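Local atomic coordinates of putative cell surface protein (Streptococcus pyogenes, PDB entry 4OFQ), a protein that probably helps streptococci adhere to surfaces, as the beta-sandwich C-terminal part of an antigen I/II-family adhesin. Residues 119-124 / 169-174; 63-68 / 127-132; 15-20 / 180-185. One frame throughout, in Å; residues are numbered along the deposited sequence. Where two conformers were deposited one is given.

Contact 1: residues 119-124 / 169-174. With CA (calcium ion), chain C.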
# COMPACT_ATOMS: atom_id res chain seq x y z
N SER A 119 11.15 28.21 -13.53
CA SER A 119 11.73 26.96 -14.05
C SER A 119 10.88 26.23 -15.10
O SER A 119 11.41 25.44 -15.88
CB SER A 119 11.99 26.01 -12.89
OG SER A 119 10.77 25.51 -12.38
N GLY A 120 9.58 26.49 -15.11
CA GLY A 120 8.68 25.73 -15.98
C GLY A 120 8.02 24.61 -15.21
O GLY A 120 7.06 24.00 -15.68
N ILE A 121 8.54 24.35 -14.01
CA ILE A 121 8.09 23.27 -13.13
C ILE A 121 6.90 23.70 -12.27
O ILE A 121 6.82 24.84 -11.82
CB ILE A 121 9.28 22.78 -12.24
CG1 ILE A 121 9.99 21.59 -12.87
CG2 ILE A 121 8.84 22.46 -10.82
CD1 ILE A 121 9.60 21.32 -14.32
N SER A 122 5.97 22.77 -12.04
CA SER A 122 4.73 23.09 -11.35
C SER A 122 4.32 22.03 -10.33
O SER A 122 3.41 21.23 -10.61
CB SER A 122 3.61 23.28 -12.38
OG SER A 122 2.45 23.83 -11.78
N PRO A 123 4.96 22.01 -9.15
CA PRO A 123 4.55 21.04 -8.13
C PRO A 123 3.21 21.42 -7.50
O PRO A 123 2.98 22.59 -7.20
CB PRO A 123 5.66 21.13 -7.09
CG PRO A 123 6.19 22.49 -7.23
CD PRO A 123 6.06 22.87 -8.68
N VAL A 124 2.36 20.42 -7.28
CA VAL A 124 1.01 20.65 -6.77
C VAL A 124 0.92 20.32 -5.29
O VAL A 124 1.42 19.28 -4.85
CB VAL A 124 -0.01 19.78 -7.54
CG1 VAL A 124 -1.37 19.78 -6.87
CG2 VAL A 124 -0.12 20.25 -8.98
N GLN A 169 5.73 12.12 -8.25
CA GLN A 169 6.46 12.64 -9.41
C GLN A 169 7.62 13.50 -8.91
O GLN A 169 7.46 14.29 -7.99
CB GLN A 169 5.53 13.47 -10.29
CG GLN A 169 6.15 13.93 -11.62
CD GLN A 169 5.21 14.75 -12.46
OE1 GLN A 169 4.16 15.19 -12.00
NE2 GLN A 169 5.59 14.98 -13.71
N THR A 170 8.79 13.34 -9.51
CA THR A 170 9.89 14.25 -9.21
C THR A 170 10.10 15.31 -10.30
O THR A 170 9.63 15.18 -11.43
CB THR A 170 11.19 13.48 -8.96
OG1 THR A 170 11.59 12.82 -10.17
CG2 THR A 170 10.97 12.43 -7.86
N TYR A 171 10.80 16.37 -9.92
CA TYR A 171 11.22 17.43 -10.81
C TYR A 171 12.66 17.74 -10.46
O TYR A 171 13.10 17.52 -9.34
CB TYR A 171 10.39 18.68 -10.58
CG TYR A 171 8.91 18.53 -10.84
CD1 TYR A 171 8.43 18.45 -12.13
CD2 TYR A 171 8.00 18.51 -9.80
CE1 TYR A 171 7.08 18.34 -12.38
CE2 TYR A 171 6.64 18.39 -10.04
CZ TYR A 171 6.19 18.31 -11.33
OH TYR A 171 4.84 18.19 -11.60
N GLN A 172 13.37 18.31 -11.42
CA GLN A 172 14.76 18.66 -11.25
C GLN A 172 14.93 20.08 -11.79
O GLN A 172 14.44 20.37 -12.89
CB GLN A 172 15.57 17.68 -12.07
CG GLN A 172 17.04 17.81 -12.07
CD GLN A 172 17.67 16.65 -12.81
OE1 GLN A 172 17.22 15.50 -12.68
NE2 GLN A 172 18.71 16.93 -13.59
N ILE A 173 15.57 20.96 -11.03
CA ILE A 173 15.81 22.32 -11.49
C ILE A 173 17.30 22.61 -11.42
O ILE A 173 17.86 22.73 -10.32
CB ILE A 173 15.03 23.39 -10.68
CG1 ILE A 173 13.54 23.04 -10.57
CG2 ILE A 173 15.23 24.79 -11.28
CD1 ILE A 173 12.77 23.96 -9.63
N ASP A 174 17.93 22.70 -12.58
CA ASP A 174 19.36 22.90 -12.69
C ASP A 174 19.62 24.24 -13.35
O ASP A 174 19.08 24.53 -14.42
CB ASP A 174 19.99 21.81 -13.56
CG ASP A 174 19.56 20.41 -13.16
OD1 ASP A 174 19.42 20.15 -11.95
OD2 ASP A 174 19.37 19.56 -14.07
CA CA C . 1.98 17.25 -3.90
O HOH W 1 -0.35 16.89 -3.80
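Ile-121 meets Tyr-171 in a strained shape: its chi2 of 12° puts CD1 almost eclipsed with its own CA, and the bent branch is pressed along the near side of the phenol ring. The closest carbon approach of the isoleucine is from CG1, 3.6 Å from Tyr-171 CD1. The other branch supplies a CH-pi contact, with Ile-121 CG2 standing 4.2 Å from the centroid of the Tyr-171 ring and 23° off its normal, so that it lies over the face but displaced toward the rim. The two side chains are antiparallel in direction; the isoleucine covers the CG and CD1 part of the ring, and Pro-123 reaches the far part, its CB 4.1 Å from Tyr-171 CE2. Ile-173 carries the apolar strip on toward Ser-119, where its CD1 lies 3.7 Å from Ser-119 OG.

That hydroxyl is held by its own chain. Placed between backbone N and carbonyl carbon (chi1 71°), Ser-119 OG accepts from Ile-121 N at 3.0 Å, an ST turn where the chain leaves the helix, and is also hydrogen-bonded to Ile-116 O. Gly-120, with positive phi, is the first residue outside helical angles, and residues 121-124 then run as a loop over one face of the mixed sheet of this beta-sandwich domain. Strand 164-174 lies inside that sheet, and from its neighbour Tyr-180 adds an edge-to-face ring contact to Tyr-171. Further along the loop, Val-124 turns its carbonyl to the calcium ion, with Val-124 O 2.3 Å from the metal. A water at 2.4 Å from the calcium, Asp-69 OD1, Tyr-70 O and Glu-126 O are its other ligands.

Contact 2: residues 63-68 / 127-132; sequences GFIYVD and FYMWVA
Trp-130 O is approached by three groups: Tyr-66 N donates to it at 2.9 Å, a water donates as well, and Ile-65 CA makes a CA-H...O contact at 3.3 Å. The same water donates to Phe-64 O, which also accepts from Ala-132 N, so it ties together two carbonyls at this end of the ladder. Strands 64-70 and 127-132 are antiparallel neighbours, their short segments running at 163°. Tyr-66 with Trp-130 and Asp-68 with Tyr-128 form hydrogen-bonded pairs; the shorter bond of the first, from Trp-130 N to Tyr-66 O, measures 2.8 Å.

On the face bearing Ile-65, Val-67, Met-129 and Val-131, contacts are apolar. Val-67 divides its branches: CG1, anti to the backbone N (chi1 166°), meets Phe-127 CD2 at 3.8 Å, whereas CG2 lies 4.0 Å from Met-129 CB. The side chains of Ile-65 and Val-131 run next to each other in the same direction, Ile-65 CG1 and Val-131 CG2 4.2 Å apart.

The other face carries the indole of Trp-130, which presents its edge to strand 64-70: CZ3 is 3.9 Å from Asp-68 CB and CE3 3.6 Å from Tyr-66 O, both near the ring plane. Tyr-151 packs edge-to-face on the indole. The buried carboxylate of Asp-68 probably relies on the hydrogen bond its OD2 makes with the amide-linked NZ of Lys-18.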
# COMPACT_ATOMS: atom_id res chain seq x y z
N GLY A 63 21.81 27.21 -8.80
CA GLY A 63 21.85 26.03 -7.95
C GLY A 63 21.18 24.79 -8.52
O GLY A 63 20.89 24.71 -9.72
N PHE A 64 20.93 23.83 -7.65
CA PHE A 64 20.43 22.54 -8.08
C PHE A 64 19.39 22.08 -7.08
O PHE A 64 19.68 21.91 -5.90
CB PHE A 64 21.59 21.55 -8.20
CG PHE A 64 22.71 22.08 -9.04
CD1 PHE A 64 22.63 22.02 -10.41
CD2 PHE A 64 23.79 22.73 -8.45
CE1 PHE A 64 23.65 22.55 -11.21
CE2 PHE A 64 24.79 23.26 -9.23
CZ PHE A 64 24.73 23.17 -10.61
N ILE A 65 18.16 21.95 -7.58
CA ILE A 65 17.02 21.64 -6.74
C ILE A 65 16.40 20.34 -7.23
O ILE A 65 16.31 20.13 -8.44
CB ILE A 65 15.95 22.76 -6.82
CG1 ILE A 65 16.50 24.06 -6.20
CG2 ILE A 65 14.63 22.31 -6.13
CD1 ILE A 65 15.65 25.27 -6.46
N TYR A 66 16.03 19.47 -6.30
CA TYR A 66 15.28 18.26 -6.65
C TYR A 66 13.98 18.29 -5.87
O TYR A 66 13.98 18.64 -4.69
CB TYR A 66 16.08 17.00 -6.32
CG TYR A 66 15.59 15.77 -7.08
CD1 TYR A 66 15.78 15.67 -8.45
CD2 TYR A 66 14.92 14.73 -6.42
CE1 TYR A 66 15.32 14.55 -9.16
CE2 TYR A 66 14.47 13.60 -7.13
CZ TYR A 66 14.68 13.53 -8.50
OH TYR A 66 14.25 12.43 -9.24
N VAL A 67 12.87 17.93 -6.51
CA VAL A 67 11.55 18.03 -5.87
C VAL A 67 10.88 16.67 -5.92
O VAL A 67 10.92 15.99 -6.94
CB VAL A 67 10.64 19.07 -6.60
CG1 VAL A 67 9.18 18.94 -6.17
CG2 VAL A 67 11.12 20.50 -6.34
N ASP A 68 10.27 16.26 -4.81
CA ASP A 68 9.42 15.10 -4.85
C ASP A 68 8.02 15.56 -4.55
O ASP A 68 7.72 15.98 -3.44
CB ASP A 68 9.84 14.02 -3.86
CG ASP A 68 8.99 12.76 -4.00
OD1 ASP A 68 7.78 12.84 -3.71
OD2 ASP A 68 9.54 11.72 -4.41
N PHE A 127 5.02 19.28 -1.13
CA PHE A 127 6.13 18.58 -1.75
C PHE A 127 7.36 18.68 -0.87
O PHE A 127 7.40 19.48 0.07
CB PHE A 127 6.40 19.14 -3.16
CG PHE A 127 6.73 20.60 -3.20
CD1 PHE A 127 5.72 21.56 -3.23
CD2 PHE A 127 8.06 21.03 -3.26
CE1 PHE A 127 6.04 22.93 -3.29
CE2 PHE A 127 8.39 22.40 -3.33
CZ PHE A 127 7.37 23.33 -3.34
N TYR A 128 8.35 17.83 -1.12
CA TYR A 128 9.67 18.01 -0.54
C TYR A 128 10.59 18.57 -1.60
O TYR A 128 10.47 18.22 -2.78
CB TYR A 128 10.27 16.69 -0.10
CG TYR A 128 9.78 16.22 1.24
CD1 TYR A 128 8.69 15.37 1.33
CD2 TYR A 128 10.43 16.62 2.41
CE1 TYR A 128 8.24 14.92 2.58
CE2 TYR A 128 9.99 16.17 3.65
CZ TYR A 128 8.90 15.33 3.72
OH TYR A 128 8.45 14.88 4.93
N MET A 129 11.50 19.43 -1.18
CA MET A 129 12.55 19.87 -2.08
C MET A 129 13.91 19.71 -1.41
O MET A 129 14.02 19.84 -0.19
CB MET A 129 12.31 21.30 -2.60
CG MET A 129 12.30 22.41 -1.56
SD MET A 129 11.70 23.99 -2.23
CE MET A 129 12.75 24.22 -3.67
N TRP A 130 14.92 19.37 -2.20
CA TRP A 130 16.30 19.30 -1.71
C TRP A 130 17.11 20.34 -2.47
O TRP A 130 17.08 20.39 -3.71
CB TRP A 130 16.89 17.90 -1.94
CG TRP A 130 16.36 16.87 -1.02
CD1 TRP A 130 16.92 16.48 0.16
CD2 TRP A 130 15.15 16.11 -1.17
NE1 TRP A 130 16.14 15.50 0.75
CE2 TRP A 130 15.05 15.26 -0.05
CE3 TRP A 130 14.16 16.05 -2.15
CZ2 TRP A 130 13.98 14.37 0.13
CZ3 TRP A 130 13.09 15.16 -1.97
CH2 TRP A 130 13.03 14.33 -0.84
N VAL A 131 17.81 21.22 -1.74
CA VAL A 131 18.51 22.34 -2.35
C VAL A 131 19.99 22.23 -2.05
O VAL A 131 20.38 22.09 -0.89
CB VAL A 131 18.00 23.70 -1.81
CG1 VAL A 131 18.75 24.88 -2.47
CG2 VAL A 131 16.49 23.82 -2.01
N ALA A 132 20.83 22.26 -3.08
CA ALA A 132 22.28 22.25 -2.83
C ALA A 132 22.69 23.46 -1.99
O ALA A 132 22.47 24.60 -2.40
CB ALA A 132 23.05 22.23 -4.13
O HOH W 2 21.24 25.01 -4.97
O HOH W 3 19.45 19.15 -5.17

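Contact 3: residues 15-20 / 180-185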
# COMPACT_ATOMS: atom_id res chain seq x y z
N GLN A 15 16.61 13.91 -17.84
CA GLN A 15 15.39 13.19 -17.51
C GLN A 15 15.44 12.62 -16.10
O GLN A 15 15.94 11.51 -15.89
CB GLN A 15 15.14 12.08 -18.54
CG GLN A 15 13.88 11.26 -18.31
CD GLN A 15 12.62 12.11 -18.17
OE1 GLN A 15 12.48 13.15 -18.81
NE2 GLN A 15 11.70 11.66 -17.31
N PRO A 16 14.95 13.40 -15.12
CA PRO A 16 14.78 12.84 -13.77
C PRO A 16 13.76 11.72 -13.84
O PRO A 16 12.84 11.75 -14.66
CB PRO A 16 14.23 14.03 -12.97
CG PRO A 16 13.61 14.93 -13.99
CD PRO A 16 14.40 14.76 -15.25
N THR A 17 13.92 10.70 -13.01
CA THR A 17 13.01 9.57 -13.07
C THR A 17 12.66 9.16 -11.65
O THR A 17 13.38 9.51 -10.72
CB THR A 17 13.66 8.38 -13.79
OG1 THR A 17 14.83 7.97 -13.07
CG2 THR A 17 14.04 8.73 -15.22
N LYS A 18 11.55 8.46 -11.49
CA LYS A 18 11.31 7.75 -10.24
C LYS A 18 10.66 6.40 -10.54
O LYS A 18 9.99 6.23 -11.57
CB LYS A 18 10.44 8.58 -9.29
CG LYS A 18 10.29 7.96 -7.89
CD LYS A 18 9.68 8.94 -6.88
CE LYS A 18 8.19 9.20 -7.12
NZ LYS A 18 7.63 10.07 -6.03
N THR A 19 10.91 5.42 -9.67
CA THR A 19 10.21 4.15 -9.72
C THR A 19 9.83 3.76 -8.29
O THR A 19 10.30 4.36 -7.33
CB THR A 19 11.06 3.06 -10.38
OG1 THR A 19 10.25 1.89 -10.59
CG2 THR A 19 12.24 2.72 -9.49
N ILE A 20 8.93 2.79 -8.15
CA ILE A 20 8.57 2.26 -6.85
C ILE A 20 8.92 0.78 -6.90
O ILE A 20 8.70 0.12 -7.93
CB ILE A 20 7.06 2.48 -6.53
CG1 ILE A 20 6.69 1.87 -5.18
CG2 ILE A 20 6.16 1.91 -7.65
CD1 ILE A 20 5.27 2.17 -4.76
N TYR A 180 10.85 17.64 -16.02
CA TYR A 180 9.77 16.80 -15.51
C TYR A 180 10.17 15.33 -15.46
O TYR A 180 10.74 14.80 -16.42
CB TYR A 180 8.55 16.92 -16.43
CG TYR A 180 7.69 18.14 -16.22
CD1 TYR A 180 6.51 18.05 -15.49
CD2 TYR A 180 8.03 19.38 -16.75
CE1 TYR A 180 5.70 19.16 -15.28
CE2 TYR A 180 7.23 20.49 -16.56
CZ TYR A 180 6.07 20.38 -15.81
OH TYR A 180 5.26 21.47 -15.60
N GLY A 181 9.86 14.66 -14.35
CA GLY A 181 10.02 13.22 -14.24
C GLY A 181 8.73 12.51 -14.60
O GLY A 181 7.70 13.15 -14.82
N ASN A 182 8.78 11.19 -14.68
CA ASN A 182 7.59 10.37 -14.93
C ASN A 182 6.66 10.32 -13.73
O ASN A 182 7.10 10.44 -12.58
CB ASN A 182 8.02 8.95 -15.28
CG ASN A 182 8.86 8.33 -14.19
OD1 ASN A 182 9.90 8.88 -13.81
ND2 ASN A 182 8.39 7.22 -13.63
N ILE A 183 5.37 10.11 -13.97
CA ILE A 183 4.44 9.97 -12.85
C ILE A 183 4.27 8.51 -12.45
O ILE A 183 3.73 7.70 -13.21
CB ILE A 183 3.06 10.59 -13.19
CG1 ILE A 183 3.22 12.07 -13.52
CG2 ILE A 183 2.09 10.43 -12.03
CD1 ILE A 183 1.98 12.69 -14.13
N VAL A 184 4.75 8.17 -11.25
CA VAL A 184 4.57 6.82 -10.74
C VAL A 184 3.16 6.71 -10.16
O VAL A 184 2.75 7.53 -9.33
CB VAL A 184 5.61 6.51 -9.65
CG1 VAL A 184 5.45 5.07 -9.14
CG2 VAL A 184 7.02 6.74 -10.20
N VAL A 185 2.42 5.71 -10.61
CA VAL A 185 1.04 5.55 -10.18
C VAL A 185 0.81 4.20 -9.52
O VAL A 185 1.22 3.17 -10.06
CB VAL A 185 0.07 5.65 -11.37
CG1 VAL A 185 -1.39 5.40 -10.94
CG2 VAL A 185 0.23 6.99 -12.09
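Asn-182 lays its carboxamide alongside the backbone of Lys-18 and uses both ends. Lys-18 N donates to Asn-182 OD1 at 2.9 Å, in the carbonyl plane and on a lone pair. Asn-182 ND2 returns a bond to Lys-18 O at 2.8 Å, nearly straight at 170°, with the acceptor in the amide plane. Two bonds fix the rotation of the amide, which is turned across to strand 17-20 by a chi1 of 57°, with CG between backbone N and carbonyl carbon.

Next along, Val-184 fills the angle between Lys-18 and Ile-20. Val-184 CG2 sits 3.3 Å from Lys-18 O, and the valine and lysine side chains cross at about a right angle, while Val-184 CG1 packs 3.6 Å from Ile-20 CG2. At the opposite end Gly-181 CA comes 3.2 Å from Pro-16 O in a CA-H...O contact; that buried carbonyl has no conventional hydrogen-bond partner.

The segments run at 18°, nearly parallel, yet the polar link is one side chain gripping the other strand's backbone, not a backbone ladder. Strand 17-20 pairs with 38-45 in one sheet and 177-188 belongs to the other, so the asparagine joins the two layers of the sandwich. Lys-18 joins them covalently: its NZ is bonded to Asn-168 CG, the Lys-Asn isopeptide with an adjacent acid, here Asp-68, characteristic of Gram-positive surface adhesin and pilin domains.

All three contacts belong to one beta-sandwich domain. Contacts 1 and 2 have centres 9 Å apart and share the mixed sheet, where strand 164-174 lies beside 64-70; Ile-173 N to Ile-65 O, 2.8 Å, is a probable hydrogen bond between them. Contact 3 is centred 11 Å from contact 1 and joins it through strand 177-188, with Gly-181 N 3.0 Å from Thr-170 O. Contacts 2 and 3 lie further apart, 15 Å between centres, but Asp-68 OD2 to Lys-18 NZ, 3.0 Å, bridges them. Val-124 O, at the end of the loop of contact 1, binds the calcium. The side chain of Phe-127 is about 5 Å from the calcium ion. The side chain of Lys-18 is about 9 Å from the calcium ion.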